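Manganese-dependent inorganic pyrophosphatase (Methanocaldococcus jannaschii, PDB 2EB0) catalyses the manganese-dependent hydrolysis of diphosphate to two phosphates, as a family II inorganic pyrophosphatase. Local coordinates at residues B[11-16]-B[145-150]; B[60-65]-B[72-77]; B[239-244]-B[264-269]. All blocks are in the same frame, centred on the assembly; numbering follows the deposited sequence.

Interaction 1 (B[11-16]-B[145-150]); sequences DTDSIA and ISDTVL. With MN (manganese (II) ion), chain E; MN (manganese (II) ion), chain F.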
loop_
_atom_site.group_PDB
_atom_site.type_symbol
_atom_site.label_atom_id
_atom_site.label_comp_id
_atom_site.label_asym_id
_atom_site.label_seq_id
_atom_site.Cartn_x
_atom_site.Cartn_y
_atom_site.Cartn_z
ATOM N N ASP B 11 3.754 19.789 -6.425
ATOM C CA ASP B 11 2.729 20.762 -6.082
ATOM C C ASP B 11 3.004 21.079 -4.618
ATOM O O ASP B 11 3.938 20.529 -4.024
ATOM C CB ASP B 11 1.325 20.192 -6.244
ATOM C CG ASP B 11 1.175 18.838 -5.606
ATOM O OD1 ASP B 11 1.938 18.522 -4.667
ATOM O OD2 ASP B 11 0.277 18.089 -6.043
ATOM N N THR B 12 2.195 21.956 -4.040
ATOM C CA THR B 12 2.379 22.349 -2.656
ATOM C C THR B 12 2.330 21.193 -1.668
ATOM O O THR B 12 3.095 21.187 -0.705
ATOM C CB THR B 12 1.339 23.398 -2.253
ATOM O OG1 THR B 12 1.562 24.582 -3.022
ATOM C CG2 THR B 12 1.444 23.727 -0.762
ATOM N N ASP B 13 1.440 20.228 -1.896
ATOM C CA ASP B 13 1.334 19.085 -0.986
ATOM C C ASP B 13 2.669 18.349 -0.960
ATOM O O ASP B 13 3.200 18.065 0.103
ATOM C CB ASP B 13 0.227 18.113 -1.425
ATOM C CG ASP B 13 -0.093 17.065 -0.359
ATOM O OD1 ASP B 13 -0.633 15.999 -0.706
ATOM O OD2 ASP B 13 0.184 17.297 0.834
ATOM N N SER B 14 3.206 18.056 -2.143
ATOM C CA SER B 14 4.484 17.365 -2.275
ATOM C C SER B 14 5.641 18.083 -1.575
ATOM O O SER B 14 6.497 17.441 -0.969
ATOM C CB SER B 14 4.840 17.194 -3.757
ATOM O OG SER B 14 4.451 15.919 -4.239
ATOM N N ILE B 15 5.668 19.410 -1.677
ATOM C CA ILE B 15 6.729 20.213 -1.079
ATOM C C ILE B 15 6.581 20.303 0.432
ATOM O O ILE B 15 7.510 19.973 1.163
ATOM C CB ILE B 15 6.751 21.632 -1.701
ATOM C CG1 ILE B 15 7.105 21.530 -3.190
ATOM C CG2 ILE B 15 7.739 22.534 -0.971
ATOM C CD1 ILE B 15 8.497 20.981 -3.462
ATOM N N ALA B 16 5.411 20.741 0.890
ATOM C CA ALA B 16 5.129 20.865 2.316
ATOM C C ALA B 16 5.279 19.529 3.045
ATOM O O ALA B 16 5.918 19.456 4.092
ATOM C CB ALA B 16 3.718 21.411 2.521
ATOM N N ILE B 145 -5.418 22.965 1.835
ATOM C CA ILE B 145 -6.228 23.859 1.029
ATOM C C ILE B 145 -5.926 23.677 -0.456
ATOM O O ILE B 145 -6.833 23.652 -1.288
ATOM C CB ILE B 145 -5.972 25.330 1.398
ATOM C CG1 ILE B 145 -6.590 25.630 2.767
ATOM C CG2 ILE B 145 -6.536 26.253 0.307
ATOM C CD1 ILE B 145 -6.144 26.946 3.378
ATOM N N SER B 146 -4.647 23.557 -0.781
ATOM C CA SER B 146 -4.235 23.404 -2.161
ATOM C C SER B 146 -4.755 22.121 -2.773
ATOM O O SER B 146 -5.353 22.130 -3.844
ATOM C CB SER B 146 -2.711 23.421 -2.259
ATOM O OG SER B 146 -2.306 23.042 -3.564
ATOM N N ASP B 147 -4.532 21.013 -2.082
ATOM C CA ASP B 147 -4.952 19.717 -2.587
ATOM C C ASP B 147 -6.464 19.526 -2.711
ATOM O O ASP B 147 -6.937 18.856 -3.629
ATOM C CB ASP B 147 -4.350 18.623 -1.717
ATOM C CG ASP B 147 -3.363 17.772 -2.474
ATOM O OD1 ASP B 147 -2.601 18.327 -3.295
ATOM O OD2 ASP B 147 -3.342 16.549 -2.246
ATOM N N THR B 148 -7.219 20.115 -1.794
ATOM C CA THR B 148 -8.661 19.981 -1.833
ATOM C C THR B 148 -9.299 21.107 -2.635
ATOM O O THR B 148 -10.500 21.090 -2.877
ATOM C CB THR B 148 -9.261 19.977 -0.412
ATOM O OG1 THR B 148 -8.946 21.209 0.261
ATOM C CG2 THR B 148 -8.709 18.814 0.373
ATOM N N VAL B 149 -8.490 22.065 -3.076
ATOM C CA VAL B 149 -9.010 23.205 -3.822
ATOM C C VAL B 149 -10.033 23.889 -2.911
ATOM O O VAL B 149 -11.193 24.101 -3.283
ATOM C CB VAL B 149 -9.711 22.774 -5.129
ATOM C CG1 VAL B 149 -10.010 24.002 -5.980
ATOM C CG2 VAL B 149 -8.840 21.773 -5.886
ATOM N N LEU B 150 -9.579 24.220 -1.711
ATOM C CA LEU B 150 -10.407 24.864 -0.704
ATOM C C LEU B 150 -11.641 24.024 -0.383
ATOM O O LEU B 150 -12.768 24.521 -0.377
ATOM C CB LEU B 150 -10.829 26.263 -1.159
ATOM C CG LEU B 150 -10.715 27.378 -0.108
ATOM C CD1 LEU B 150 -11.672 28.501 -0.472
ATOM C CD2 LEU B 150 -11.050 26.860 1.274
HETATM MN MN MN E . -1.278 15.425 -2.669
HETATM MN MN MN F . 0.765 16.004 -5.310
HETATM O O HOH W 1 -0.882 20.469 -3.518
#
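Asp-13 holds its CG anti to the backbone N (chi1 -169°), while Asp-147 adopts an off-staggered chi1 of -115°, and these two torsions bring their carboxylates together on one manganese ion. Asp-13 OD1 binds that ion at 2.1 Å and Asp-147 OD2 at 2.4 Å. The two side chains cross at about a right angle, their carboxylate planes turned 63° apart. Asp-13 OD1 and Asp-147 OD2 stand 3.2 Å apart, not hydrogen-bonded to each other but drawn together by the shared metal, and Asp-13 OD1 also accepts from Thr-109 N. Asp-11 serves the second manganese through OD2, at 2.3 Å. Its other oxygen, Asp-11 OD1, accepts from Ser-14 N at 2.9 Å in a nearly straight bond, so one carboxylate both caps helix 12-25 and ligates a metal.

Between the two helices a water joins the start of helix 12-25 to the end of helix 134-148: it accepts from Asp-13 N at 2.8 Å and donates to Ser-146 OG and to Asp-147 OD1, the oxygen that does not bind the metal. Farther from the ions, Thr-12 CB packs against Ser-146 OG at 3.9 Å, and Glu-38 gathers the hydroxyls of both residues.

Asp-66 bridges both ions, and His-7 and His-88 complete the protein ligands of the two-metal site of a family II pyrophosphatase. The clustered carboxylates would probably repel one another without the metals, whose charge probably makes their close approach possible, perhaps aided by the N-terminus of helix 12-25.

Interaction 2 (B[60-65]-B[72-77]); sequences KEIILV and QSFDDL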
loop_
_atom_site.group_PDB
_atom_site.type_symbol
_atom_site.label_atom_id
_atom_site.label_comp_id
_atom_site.label_asym_id
_atom_site.label_seq_id
_atom_site.Cartn_x
_atom_site.Cartn_y
_atom_site.Cartn_z
ATOM N N LYS B 60 21.024 6.542 -2.062
ATOM C CA LYS B 60 20.227 7.309 -1.112
ATOM C C LYS B 60 19.156 6.468 -0.423
ATOM O O LYS B 60 18.679 5.478 -0.981
ATOM C CB LYS B 60 19.526 8.474 -1.826
ATOM C CG LYS B 60 20.443 9.500 -2.460
ATOM C CD LYS B 60 19.638 10.632 -3.100
ATOM C CE LYS B 60 20.541 11.758 -3.611
ATOM N NZ LYS B 60 21.471 11.313 -4.687
ATOM N N GLU B 61 18.790 6.854 0.795
ATOM C CA GLU B 61 17.713 6.165 1.490
ATOM C C GLU B 61 16.514 7.068 1.237
ATOM O O GLU B 61 16.504 8.243 1.632
ATOM C CB GLU B 61 17.993 6.032 2.983
ATOM C CG GLU B 61 18.923 4.878 3.326
ATOM C CD GLU B 61 19.005 4.627 4.821
ATOM O OE1 GLU B 61 19.734 3.701 5.237
ATOM O OE2 GLU B 61 18.337 5.360 5.580
ATOM N N ILE B 62 15.509 6.521 0.571
ATOM C CA ILE B 62 14.343 7.296 0.199
ATOM C C ILE B 62 13.042 7.049 0.950
ATOM O O ILE B 62 12.684 5.917 1.290
ATOM C CB ILE B 62 14.054 7.108 -1.298
ATOM C CG1 ILE B 62 15.291 7.478 -2.124
ATOM C CG2 ILE B 62 12.850 7.933 -1.703
ATOM C CD1 ILE B 62 15.659 8.954 -2.085
ATOM N N ILE B 63 12.346 8.149 1.206
ATOM C CA ILE B 63 11.042 8.138 1.839
ATOM C C ILE B 63 10.192 8.976 0.888
ATOM O O ILE B 63 10.392 10.193 0.760
ATOM C CB ILE B 63 11.044 8.807 3.222
ATOM C CG1 ILE B 63 11.722 7.891 4.244
ATOM C CG2 ILE B 63 9.619 9.099 3.647
ATOM C CD1 ILE B 63 11.772 8.452 5.641
ATOM N N LEU B 64 9.262 8.316 0.209
ATOM C CA LEU B 64 8.399 8.993 -0.743
ATOM C C LEU B 64 7.129 9.506 -0.091
ATOM O O LEU B 64 6.538 8.829 0.743
ATOM C CB LEU B 64 8.026 8.042 -1.875
ATOM C CG LEU B 64 9.195 7.421 -2.642
ATOM C CD1 LEU B 64 8.651 6.434 -3.672
ATOM C CD2 LEU B 64 10.008 8.521 -3.323
ATOM N N VAL B 65 6.737 10.720 -0.463
ATOM C CA VAL B 65 5.505 11.317 0.027
ATOM C C VAL B 65 4.704 11.789 -1.167
ATOM O O VAL B 65 5.265 12.211 -2.175
ATOM C CB VAL B 65 5.727 12.554 0.938
ATOM C CG1 VAL B 65 6.257 12.122 2.291
ATOM C CG2 VAL B 65 6.679 13.543 0.262
ATOM N N GLN B 72 6.495 8.834 -11.744
ATOM C CA GLN B 72 6.356 10.144 -11.106
ATOM C C GLN B 72 7.455 10.346 -10.060
ATOM O O GLN B 72 7.523 11.391 -9.408
ATOM C CB GLN B 72 4.991 10.255 -10.416
ATOM C CG GLN B 72 3.804 9.997 -11.315
ATOM C CD GLN B 72 2.507 9.845 -10.539
ATOM O OE1 GLN B 72 1.503 9.372 -11.077
ATOM N NE2 GLN B 72 2.518 10.246 -9.268
ATOM N N SER B 73 8.313 9.341 -9.913
ATOM C CA SER B 73 9.392 9.371 -8.932
ATOM C C SER B 73 10.745 9.334 -9.642
ATOM O O SER B 73 10.817 9.592 -10.845
ATOM C CB SER B 73 9.242 8.166 -7.994
ATOM O OG SER B 73 9.990 8.321 -6.800
ATOM N N PHE B 74 11.812 9.022 -8.904
ATOM C CA PHE B 74 13.155 8.947 -9.487
ATOM C C PHE B 74 13.157 7.952 -10.636
ATOM O O PHE B 74 12.510 6.909 -10.556
ATOM C CB PHE B 74 14.197 8.438 -8.480
ATOM C CG PHE B 74 14.357 9.285 -7.258
ATOM C CD1 PHE B 74 13.507 9.126 -6.169
ATOM C CD2 PHE B 74 15.406 10.191 -7.165
ATOM C CE1 PHE B 74 13.705 9.851 -5.000
ATOM C CE2 PHE B 74 15.614 10.925 -5.998
ATOM C CZ PHE B 74 14.763 10.753 -4.912
ATOM N N ASP B 75 13.909 8.258 -11.687
ATOM C CA ASP B 75 14.006 7.360 -12.835
ATOM C C ASP B 75 14.721 6.090 -12.387
ATOM O O ASP B 75 14.508 5.015 -12.938
ATOM C CB ASP B 75 14.802 8.016 -13.961
ATOM C CG ASP B 75 14.223 9.347 -14.383
ATOM O OD1 ASP B 75 13.055 9.377 -14.823
ATOM O OD2 ASP B 75 14.937 10.364 -14.274
ATOM N N ASP B 76 15.562 6.234 -11.370
ATOM C CA ASP B 76 16.329 5.130 -10.820
ATOM C C ASP B 76 15.938 4.834 -9.376
ATOM O O ASP B 76 16.805 4.576 -8.533
ATOM C CB ASP B 76 17.823 5.464 -10.867
ATOM C CG ASP B 76 18.162 6.751 -10.119
ATOM O OD1 ASP B 76 19.363 7.019 -9.917
ATOM O OD2 ASP B 76 17.235 7.502 -9.740
ATOM N N LEU B 77 14.640 4.874 -9.089
ATOM C CA LEU B 77 14.144 4.610 -7.737
ATOM C C LEU B 77 14.745 3.304 -7.225
ATOM O O LEU B 77 15.224 3.224 -6.095
ATOM C CB LEU B 77 12.617 4.488 -7.746
ATOM C CG LEU B 77 11.825 4.971 -6.525
ATOM C CD1 LEU B 77 10.436 4.343 -6.581
ATOM C CD2 LEU B 77 12.525 4.601 -5.220
#
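The ring of Phe-74 meets strand 61-65 through its CE1 and CZ atoms, where Ile-62 and Leu-64 approach differently. Ile-62 comes in obliquely, its CD1 3.5 Å from Phe-74 CZ and almost as near to CE1, while its CG2 lies 3.9 Å from Phe-74 CE1. Leu-64 CD2 instead sits at the ring edge, close to the ring plane and 4.3 Å from Phe-74 CE1. With CG anti to its carbonyl carbon (chi1 -60°), Phe-74 places these atoms against the strand's side chains, facing the oncoming isoleucine. An alanine in place of Ile-62 would remove the branches that touch CE1 and CZ, and would probably leave a gap beside the ring and allow it to shift.

Leu-64 carries the rest of the contact with both its methyls. CD2 rests 3.5 Å from Ser-73 OG, a hydroxyl whose polar partner is His-67 NE2. CD1 meets Leu-77 CD1 tip to tip at 4.0 Å. A type I turn from Phe-74 to Leu-77, closed by a weak bond from Leu-77 N to Phe-74 O, returns the chain so that both residues can reach the strand.

The loop thereby packs on part of one face of the parallel sheet of the DHH domain, at strand 61-65 and its neighbours, just before the chain enters strand 81-87. Phe-74 also touches Val-5 of strand 2-5, and Leu-77 touches Leu-82, so the packing spans the strands flanking 61-65 in the sheet. From the other face of strand 61-65, Ile-63 and Val-65 pack on Leu-21 of helix 12-25.

Interaction 3 (B[239-244]-B[264-269]); sequences EKLKNE and LVVGNK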
loop_
_atom_site.group_PDB
_atom_site.type_symbol
_atom_site.label_atom_id
_atom_site.label_comp_id
_atom_site.label_asym_id
_atom_site.label_seq_id
_atom_site.Cartn_x
_atom_site.Cartn_y
_atom_site.Cartn_z
ATOM N N GLU B 239 2.063 16.502 -30.040
ATOM C CA GLU B 239 3.494 16.313 -30.246
ATOM C C GLU B 239 4.082 15.495 -29.108
ATOM O O GLU B 239 4.897 14.601 -29.330
ATOM C CB GLU B 239 4.204 17.669 -30.316
ATOM C CG GLU B 239 3.931 18.453 -31.587
ATOM C CD GLU B 239 4.562 17.812 -32.810
ATOM O OE1 GLU B 239 4.356 18.329 -33.929
ATOM O OE2 GLU B 239 5.268 16.794 -32.654
ATOM N N LYS B 240 3.667 15.814 -27.888
ATOM C CA LYS B 240 4.145 15.112 -26.708
ATOM C C LYS B 240 3.746 13.644 -26.792
ATOM O O LYS B 240 4.522 12.754 -26.440
ATOM C CB LYS B 240 3.539 15.734 -25.450
ATOM C CG LYS B 240 4.009 15.106 -24.154
ATOM C CD LYS B 240 3.434 15.846 -22.938
ATOM C CE LYS B 240 3.940 15.245 -21.633
ATOM N NZ LYS B 240 5.420 15.371 -21.519
ATOM N N LEU B 241 2.531 13.404 -27.273
ATOM C CA LEU B 241 2.000 12.053 -27.397
ATOM C C LEU B 241 2.894 11.110 -28.214
ATOM O O LEU B 241 3.368 10.094 -27.700
ATOM C CB LEU B 241 0.599 12.099 -28.022
ATOM C CG LEU B 241 -0.058 10.739 -28.292
ATOM C CD1 LEU B 241 -0.766 10.237 -27.034
ATOM C CD2 LEU B 241 -1.045 10.876 -29.438
ATOM N N LYS B 242 3.125 11.452 -29.481
ATOM C CA LYS B 242 3.937 10.609 -30.356
ATOM C C LYS B 242 5.439 10.586 -30.063
ATOM O O LYS B 242 6.090 9.555 -30.252
ATOM C CB LYS B 242 3.700 10.995 -31.819
ATOM C CG LYS B 242 3.981 12.442 -32.150
ATOM C CD LYS B 242 3.628 12.734 -33.599
ATOM C CE LYS B 242 3.974 14.167 -33.986
ATOM N NZ LYS B 242 5.436 14.430 -33.883
ATOM N N ASN B 243 5.992 11.700 -29.590
ATOM C CA ASN B 243 7.424 11.752 -29.309
ATOM C C ASN B 243 7.842 11.055 -28.029
ATOM O O ASN B 243 8.969 10.575 -27.922
ATOM C CB ASN B 243 7.910 13.199 -29.278
ATOM C CG ASN B 243 7.671 13.911 -30.589
ATOM O OD1 ASN B 243 7.676 13.291 -31.654
ATOM N ND2 ASN B 243 7.470 15.218 -30.524
ATOM N N GLU B 244 6.944 10.994 -27.054
ATOM C CA GLU B 244 7.272 10.340 -25.796
ATOM C C GLU B 244 6.548 9.000 -25.672
ATOM O O GLU B 244 6.583 8.348 -24.629
ATOM C CB GLU B 244 6.951 11.283 -24.638
ATOM C CG GLU B 244 7.745 12.585 -24.745
ATOM C CD GLU B 244 7.345 13.632 -23.725
ATOM O OE1 GLU B 244 7.741 14.802 -23.905
ATOM O OE2 GLU B 244 6.648 13.294 -22.746
ATOM N N LEU B 264 -9.301 17.341 -22.495
ATOM C CA LEU B 264 -8.744 17.329 -23.846
ATOM C C LEU B 264 -8.265 15.894 -24.024
ATOM O O LEU B 264 -7.529 15.377 -23.180
ATOM C CB LEU B 264 -7.560 18.283 -23.967
ATOM C CG LEU B 264 -7.773 19.768 -23.661
ATOM C CD1 LEU B 264 -6.504 20.531 -24.028
ATOM C CD2 LEU B 264 -8.950 20.310 -24.451
ATOM N N VAL B 265 -8.678 15.251 -25.112
ATOM C CA VAL B 265 -8.307 13.861 -25.335
ATOM C C VAL B 265 -7.406 13.641 -26.544
ATOM O O VAL B 265 -7.760 13.979 -27.673
ATOM C CB VAL B 265 -9.572 12.989 -25.462
ATOM C CG1 VAL B 265 -9.191 11.517 -25.544
ATOM C CG2 VAL B 265 -10.478 13.230 -24.265
ATOM N N VAL B 266 -6.237 13.060 -26.291
ATOM C CA VAL B 266 -5.256 12.799 -27.335
ATOM C C VAL B 266 -4.802 11.338 -27.339
ATOM O O VAL B 266 -4.379 10.802 -26.305
ATOM C CB VAL B 266 -4.012 13.688 -27.145
ATOM C CG1 VAL B 266 -3.182 13.699 -28.419
ATOM C CG2 VAL B 266 -4.432 15.095 -26.756
ATOM N N GLY B 267 -4.879 10.700 -28.506
ATOM C CA GLY B 267 -4.466 9.310 -28.619
ATOM C C GLY B 267 -5.627 8.328 -28.607
ATOM O O GLY B 267 -6.512 8.379 -29.460
ATOM N N ASN B 268 -5.634 7.440 -27.618
ATOM C CA ASN B 268 -6.674 6.427 -27.501
ATOM C C ASN B 268 -8.023 6.974 -27.020
ATOM O O ASN B 268 -8.449 6.693 -25.898
ATOM C CB ASN B 268 -6.196 5.327 -26.550
ATOM C CG ASN B 268 -7.016 4.067 -26.668
ATOM O OD1 ASN B 268 -8.215 4.120 -26.930
ATOM N ND2 ASN B 268 -6.377 2.922 -26.459
ATOM N N LYS B 269 -8.703 7.738 -27.873
ATOM C CA LYS B 269 -9.999 8.311 -27.516
ATOM C C LYS B 269 -11.028 7.243 -27.170
ATOM O O LYS B 269 -11.893 7.451 -26.309
ATOM C CB LYS B 269 -10.521 9.193 -28.654
ATOM C CG LYS B 269 -9.688 10.453 -28.865
ATOM C CD LYS B 269 -10.276 11.372 -29.922
ATOM C CE LYS B 269 -9.435 12.634 -30.076
ATOM N NZ LYS B 269 -9.936 13.511 -31.177
#
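Gly-267, which packs against Leu-241, has backbone angles, phi 100° and psi -119°, that a residue with a side chain would hardly tolerate. A beta carbon built on it would stand just 3.0 Å from Leu-241 CD1 and would also press against the carbonyl oxygen of Val-266. The missing side chain probably lets the helix come this close: Leu-241 CD2 settles 3.9 Å from Gly-267 CA, and CD1 rests 3.7 Å from Val-266 O.

Leu-241 is the one residue of its segment that makes the contact. Its CG is anti to the backbone N (chi1 177°), which carries the two methyls out from the helix onto the end of the strand. There CD2 also touches Val-266 CG1, at 3.7 Å, the two side chains sliding past each other in opposite directions. Leu-241 also leans on Tyr-246, and Val-266 on Tyr-234, so two tyrosine side chains border the contact.

Two salt bridges within the helix end lie away from the strand. Lys-240 NZ forms one with Glu-244 OE2 at 2.7 Å, and Lys-240 also makes a cation-pi contact with Phe-203; Lys-242 NZ forms the other with Glu-239 OE2, although Glu-239 is poorly ordered. On the strand side the chain turns sharply after Gly-267: Lys-269 N bonds to Gly-267 O in an inverse gamma turn centred on Asn-268, whose OD1 caps Met-271 N at the start of helix 269-275.

Helix 230-243 belongs to the beta-alpha-beta crossover joining the parallel strands 211-220 and 248-255, and strand 260-267 follows antiparallel to the latter. The contact is thus plain helix-on-sheet packing within the mixed alpha/beta fold of the DHHA2 domain, away from the metal site.

Overall arrangement
Interactions 1 and 2 belong to the metal-binding half of the chain, with interaction 2 nested inside the long loop that interaction 1 closes. Their centres are about 20 Å apart, yet they touch where Val-65 CG2 packs 4.1 Å from Ser-14 O. Strand 61-65 leads straight into Asp-66, the ligand shared by the two manganese ions of interaction 1, and the side chain of Leu-64 lies about 11 Å from a bound manganese ion. Interaction 3 stands apart in the DHHA2 domain, its centre about 27 Å from each of the others; its nearest atoms are about 16 Å from interaction 1 and about 11 Å from interaction 2.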